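Galectin (Xenopus laevis, PDB 3WUC) binds beta-galactoside sugars such as lactose as a skin proto-type galectin with a beta-sandwich fold, and may also bind laminin. Local coordinates at residues H17-I28 and G87-D98. Numbering follows the deposited sequence.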
loop_
_atom_site.group_PDB
_atom_site.type_symbol
_atom_site.label_atom_id
_atom_site.label_comp_id
_atom_site.label_asym_id
_atom_site.label_seq_id
_atom_site.Cartn_x
_atom_site.Cartn_y
_atom_site.Cartn_z
ATOM N N HIS B 17 -17.041 4.149 -9.632
ATOM C CA HIS B 17 -17.765 5.230 -10.260
ATOM C C HIS B 17 -16.856 6.252 -10.904
ATOM O O HIS B 17 -15.693 6.355 -10.563
ATOM C CB HIS B 17 -18.603 5.923 -9.205
ATOM C CG HIS B 17 -19.706 5.052 -8.680
ATOM N ND1 HIS B 17 -21.033 5.255 -9.049
ATOM C CD2 HIS B 17 -19.691 3.963 -7.891
ATOM C CE1 HIS B 17 -21.785 4.335 -8.464
ATOM N NE2 HIS B 17 -20.993 3.517 -7.789
ATOM N N LYS B 18 -17.381 7.076 -11.816
ATOM C CA LYS B 18 -16.553 8.160 -12.372
ATOM C C LYS B 18 -16.023 9.093 -11.248
ATOM O O LYS B 18 -16.697 9.318 -10.241
ATOM C CB LYS B 18 -17.317 8.889 -13.513
ATOM C CG LYS B 18 -17.452 8.039 -14.747
ATOM C CD LYS B 18 -18.130 8.788 -15.867
ATOM C CE LYS B 18 -18.228 7.875 -17.070
ATOM N NZ LYS B 18 -19.266 8.367 -18.025
ATOM N N GLY B 19 -14.842 9.651 -11.450
ATOM C CA GLY B 19 -14.209 10.523 -10.475
ATOM C C GLY B 19 -13.313 9.729 -9.515
ATOM O O GLY B 19 -12.713 10.280 -8.547
ATOM N N HIS B 20 -13.253 8.409 -9.727
ATOM C CA HIS B 20 -12.432 7.518 -8.959
ATOM C C HIS B 20 -11.487 6.725 -9.834
ATOM O O HIS B 20 -11.622 6.747 -11.082
ATOM C CB HIS B 20 -13.359 6.571 -8.172
ATOM C CG HIS B 20 -14.221 7.328 -7.229
ATOM N ND1 HIS B 20 -13.817 7.682 -5.955
ATOM C CD2 HIS B 20 -15.408 7.953 -7.429
ATOM C CE1 HIS B 20 -14.766 8.399 -5.375
ATOM N NE2 HIS B 20 -15.747 8.564 -6.240
ATOM N N ARG B 21 -10.502 6.089 -9.217
ATOM C CA ARG B 21 -9.402 5.405 -9.948
ATOM C C ARG B 21 -9.168 4.039 -9.299
ATOM O O ARG B 21 -9.396 3.850 -8.061
ATOM C CB ARG B 21 -8.120 6.192 -10.055
ATOM C CG ARG B 21 -7.486 6.590 -8.759
ATOM C CD ARG B 21 -6.153 7.324 -8.955
ATOM N NE ARG B 21 -5.502 7.526 -7.657
ATOM C CZ ARG B 21 -5.808 8.512 -6.791
ATOM N NH1 ARG B 21 -6.748 9.415 -7.071
ATOM N NH2 ARG B 21 -5.171 8.595 -5.627
ATOM N N VAL B 22 -8.634 3.154 -10.088
ATOM C CA VAL B 22 -8.214 1.836 -9.673
ATOM C C VAL B 22 -6.791 1.652 -10.031
ATOM O O VAL B 22 -6.363 1.861 -11.173
ATOM C CB VAL B 22 -9.156 0.685 -10.109
ATOM C CG1 VAL B 22 -9.323 0.616 -11.624
ATOM C CG2 VAL B 22 -8.732 -0.626 -9.532
ATOM N N GLU B 23 -6.017 1.146 -9.039
ATOM C CA GLU B 23 -4.614 0.846 -9.171
ATOM C C GLU B 23 -4.406 -0.685 -9.114
ATOM O O GLU B 23 -4.915 -1.312 -8.209
ATOM C CB GLU B 23 -3.838 1.468 -8.001
ATOM C CG GLU B 23 -2.368 1.075 -7.979
ATOM C CD GLU B 23 -1.628 1.599 -6.733
ATOM O OE1 GLU B 23 -1.767 2.857 -6.475
ATOM O OE2 GLU B 23 -1.059 0.690 -5.988
ATOM N N VAL B 24 -3.741 -1.260 -10.101
ATOM C CA VAL B 24 -3.462 -2.693 -10.255
ATOM C C VAL B 24 -1.962 -2.880 -10.319
ATOM O O VAL B 24 -1.292 -2.337 -11.208
ATOM C CB VAL B 24 -4.119 -3.247 -11.571
ATOM C CG1 VAL B 24 -3.832 -4.714 -11.762
ATOM C CG2 VAL B 24 -5.593 -2.930 -11.608
ATOM N N ARG B 25 -1.449 -3.605 -9.352
ATOM C CA ARG B 25 -0.104 -4.132 -9.314
ATOM C C ARG B 25 -0.083 -5.629 -9.461
ATOM O O ARG B 25 -0.889 -6.318 -8.836
ATOM C CB ARG B 25 0.536 -3.745 -7.973
ATOM C CG ARG B 25 0.763 -2.290 -7.877
ATOM C CD ARG B 25 1.433 -1.896 -6.529
ATOM N NE ARG B 25 2.817 -2.352 -6.479
ATOM C CZ ARG B 25 3.694 -2.039 -5.517
ATOM N NH1 ARG B 25 3.329 -1.232 -4.543
ATOM N NH2 ARG B 25 4.923 -2.513 -5.578
ATOM N N GLY B 26 0.821 -6.093 -10.279
ATOM C CA GLY B 26 0.967 -7.517 -10.482
ATOM C C GLY B 26 2.240 -7.888 -11.138
ATOM O O GLY B 26 2.968 -7.021 -11.582
ATOM N N ARG B 27 2.508 -9.193 -11.245
ATOM C CA ARG B 27 3.746 -9.685 -11.826
ATOM C C ARG B 27 3.412 -10.303 -13.217
ATOM O O ARG B 27 2.627 -11.255 -13.299
ATOM C CB ARG B 27 4.468 -10.719 -10.958
ATOM C CG ARG B 27 5.751 -11.204 -11.591
ATOM C CD ARG B 27 6.594 -12.110 -10.657
ATOM N NE ARG B 27 7.044 -11.363 -9.460
ATOM C CZ ARG B 27 8.139 -10.592 -9.346
ATOM N NH1 ARG B 27 9.051 -10.444 -10.327
ATOM N NH2 ARG B 27 8.350 -9.962 -8.192
ATOM N N ILE B 28 4.025 -9.776 -14.253
ATOM C CA ILE B 28 3.748 -10.207 -15.611
ATOM C C ILE B 28 4.303 -11.609 -15.763
ATOM O O ILE B 28 5.441 -11.870 -15.298
ATOM C CB ILE B 28 4.367 -9.288 -16.644
ATOM C CG1 ILE B 28 3.819 -7.887 -16.510
ATOM C CG2 ILE B 28 4.081 -9.854 -18.062
ATOM C CD1 ILE B 28 4.701 -6.862 -17.147
ATOM N N GLY B 87 7.948 -11.185 -16.656
ATOM C CA GLY B 87 8.471 -11.711 -15.426
ATOM C C GLY B 87 8.678 -10.700 -14.313
ATOM O O GLY B 87 8.846 -11.121 -13.148
ATOM N N SER B 88 8.517 -9.409 -14.643
ATOM C CA SER B 88 8.651 -8.359 -13.651
ATOM C C SER B 88 7.305 -7.828 -13.125
ATOM O O SER B 88 6.220 -8.013 -13.729
ATOM C CB SER B 88 9.396 -7.161 -14.182
ATOM O OG SER B 88 10.749 -7.508 -14.507
ATOM N N GLU B 89 7.376 -7.162 -12.003
ATOM C CA GLU B 89 6.244 -6.406 -11.506
ATOM C C GLU B 89 5.947 -5.197 -12.371
ATOM O O GLU B 89 6.800 -4.633 -13.084
ATOM C CB GLU B 89 6.402 -5.991 -10.045
ATOM C CG GLU B 89 6.871 -7.046 -9.058
ATOM C CD GLU B 89 6.763 -6.570 -7.609
ATOM O OE1 GLU B 89 6.284 -5.407 -7.319
ATOM O OE2 GLU B 89 7.055 -7.445 -6.764
ATOM N N THR B 90 4.663 -4.787 -12.385
ATOM C CA THR B 90 4.240 -3.639 -13.068
ATOM C C THR B 90 3.054 -3.032 -12.330
ATOM O O THR B 90 2.504 -3.652 -11.421
ATOM C CB THR B 90 3.917 -3.861 -14.544
ATOM O OG1 THR B 90 3.750 -2.629 -15.207
ATOM C CG2 THR B 90 2.567 -4.604 -14.690
ATOM N N MET B 91 2.736 -1.828 -12.628
ATOM C CA MET B 91 1.596 -1.099 -12.028
ATOM C C MET B 91 0.898 -0.297 -13.117
ATOM O O MET B 91 1.535 0.424 -13.871
ATOM C CB MET B 91 2.026 -0.159 -10.899
ATOM C CG MET B 91 0.886 0.549 -10.285
ATOM S SD MET B 91 1.397 1.430 -8.789
ATOM C CE MET B 91 2.474 2.627 -9.476
ATOM N N LEU B 92 -0.444 -0.432 -13.217
ATOM C CA LEU B 92 -1.263 0.363 -14.098
ATOM C C LEU B 92 -2.357 1.028 -13.292
ATOM O O LEU B 92 -2.948 0.362 -12.422
ATOM C CB LEU B 92 -1.883 -0.540 -15.220
ATOM C CG LEU B 92 -0.880 -1.147 -16.242
ATOM C CD1 LEU B 92 -1.566 -2.238 -17.083
ATOM C CD2 LEU B 92 -0.469 -0.038 -17.171
ATOM N N ILE B 93 -2.610 2.290 -13.519
ATOM C CA ILE B 93 -3.644 3.028 -12.786
ATOM C C ILE B 93 -4.650 3.526 -13.834
ATOM O O ILE B 93 -4.286 4.057 -14.867
ATOM C CB ILE B 93 -3.060 4.181 -11.960
ATOM C CG1 ILE B 93 -2.108 3.586 -10.962
ATOM C CG2 ILE B 93 -4.169 4.909 -11.303
ATOM C CD1 ILE B 93 -1.356 4.682 -10.235
ATOM N N PHE B 94 -5.938 3.349 -13.572
ATOM C CA PHE B 94 -7.005 3.767 -14.502
ATOM C C PHE B 94 -7.882 4.781 -13.832
ATOM O O PHE B 94 -8.506 4.462 -12.823
ATOM C CB PHE B 94 -7.831 2.543 -14.926
ATOM C CG PHE B 94 -7.036 1.428 -15.558
ATOM C CD1 PHE B 94 -6.347 0.506 -14.862
ATOM C CD2 PHE B 94 -6.982 1.378 -16.957
ATOM C CE1 PHE B 94 -5.579 -0.497 -15.439
ATOM C CE2 PHE B 94 -6.236 0.329 -17.569
ATOM C CZ PHE B 94 -5.582 -0.545 -16.839
ATOM N N ASP B 95 -7.960 5.977 -14.363
ATOM C CA ASP B 95 -8.826 7.045 -13.865
ATOM C C ASP B 95 -10.136 6.959 -14.644
ATOM O O ASP B 95 -10.117 7.080 -15.850
ATOM C CB ASP B 95 -8.253 8.442 -14.167
ATOM C CG ASP B 95 -7.028 8.757 -13.471
ATOM O OD1 ASP B 95 -6.714 8.016 -12.510
ATOM O OD2 ASP B 95 -6.353 9.770 -13.931
ATOM N N PHE B 96 -11.240 6.652 -14.003
ATOM C CA PHE B 96 -12.502 6.537 -14.682
ATOM C C PHE B 96 -13.231 7.875 -14.760
ATOM O O PHE B 96 -13.606 8.454 -13.725
ATOM C CB PHE B 96 -13.305 5.530 -13.934
ATOM C CG PHE B 96 -14.652 5.200 -14.526
ATOM C CD1 PHE B 96 -14.888 5.270 -15.861
ATOM C CD2 PHE B 96 -15.638 4.742 -13.685
ATOM C CE1 PHE B 96 -16.176 4.938 -16.397
ATOM C CE2 PHE B 96 -16.906 4.359 -14.152
ATOM C CZ PHE B 96 -17.184 4.454 -15.539
ATOM N N GLU B 97 -13.385 8.384 -16.014
ATOM C CA GLU B 97 -14.110 9.607 -16.320
ATOM C C GLU B 97 -14.735 9.321 -17.678
ATOM O O GLU B 97 -14.498 8.240 -18.290
ATOM C CB GLU B 97 -13.166 10.829 -16.356
ATOM C CG GLU B 97 -12.400 11.053 -15.066
ATOM C CD GLU B 97 -13.205 11.621 -13.927
ATOM O OE1 GLU B 97 -14.404 11.856 -14.110
ATOM O OE2 GLU B 97 -12.643 11.813 -12.811
ATOM N N ASP B 98 -15.477 10.311 -18.226
ATOM C CA ASP B 98 -15.935 10.200 -19.584
ATOM C C ASP B 98 -14.860 9.835 -20.541
ATOM O O ASP B 98 -15.076 9.104 -21.536
ATOM C CB ASP B 98 -16.586 11.562 -20.039
ATOM C CG ASP B 98 -17.919 11.850 -19.277
ATOM O OD1 ASP B 98 -18.517 10.939 -18.661
ATOM O OD2 ASP B 98 -18.413 12.992 -19.348
HETATM O O HOH W 1 -10.864 9.575 -12.000
HETATM O O HOH W 2 3.993 -3.407 -8.973
#
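Glu89 pairs with two arginines of the antiparallel neighbour strand: OE2 meets Arg27 NH2 at 3.2 Å, whereas OE1 forms only a long salt bridge, 3.6 Å, to Arg25 NH2. A bend at chi3 (-63°) turns the Arg27 guanidinium so that Glu89 CG lies over one face while NH1 donates in plane to Gly87 O (2.9 Å). Water bridges Arg25 NE to Thr90 O.

At the far end, Lys18 lays its aliphatic chain across the Phe96 ring, CG 3.6 Å from the ring centroid, a CH-pi contact. Extended beyond CG, the chain carries NZ onward to Asp98 OD1 (2.8 Å); Glu119 is a second anionic partner.

Between these ends, two bonds join each of the hydrogen-bonded pairs Val22-Phe94 and Val24-Leu92, the straightest from Val24 N to Leu92 O (170°). Their apolar side chains suit the sandwich interior, where Val22 and Phe94 both reach Leu39. The other face presents Glu23 CG against Ile93 CG1 (3.9 Å), beside Met91; here Glu23 forms a salt bridge to Arg25 of the second subunit, and Arg25 one to its Glu23.

This chemistry implies a two-faced strand pair: apolar toward the galectin core, while on the other face charged and apolar groups together (Glu23, Arg25, Met91, Ile93) meet the second subunit.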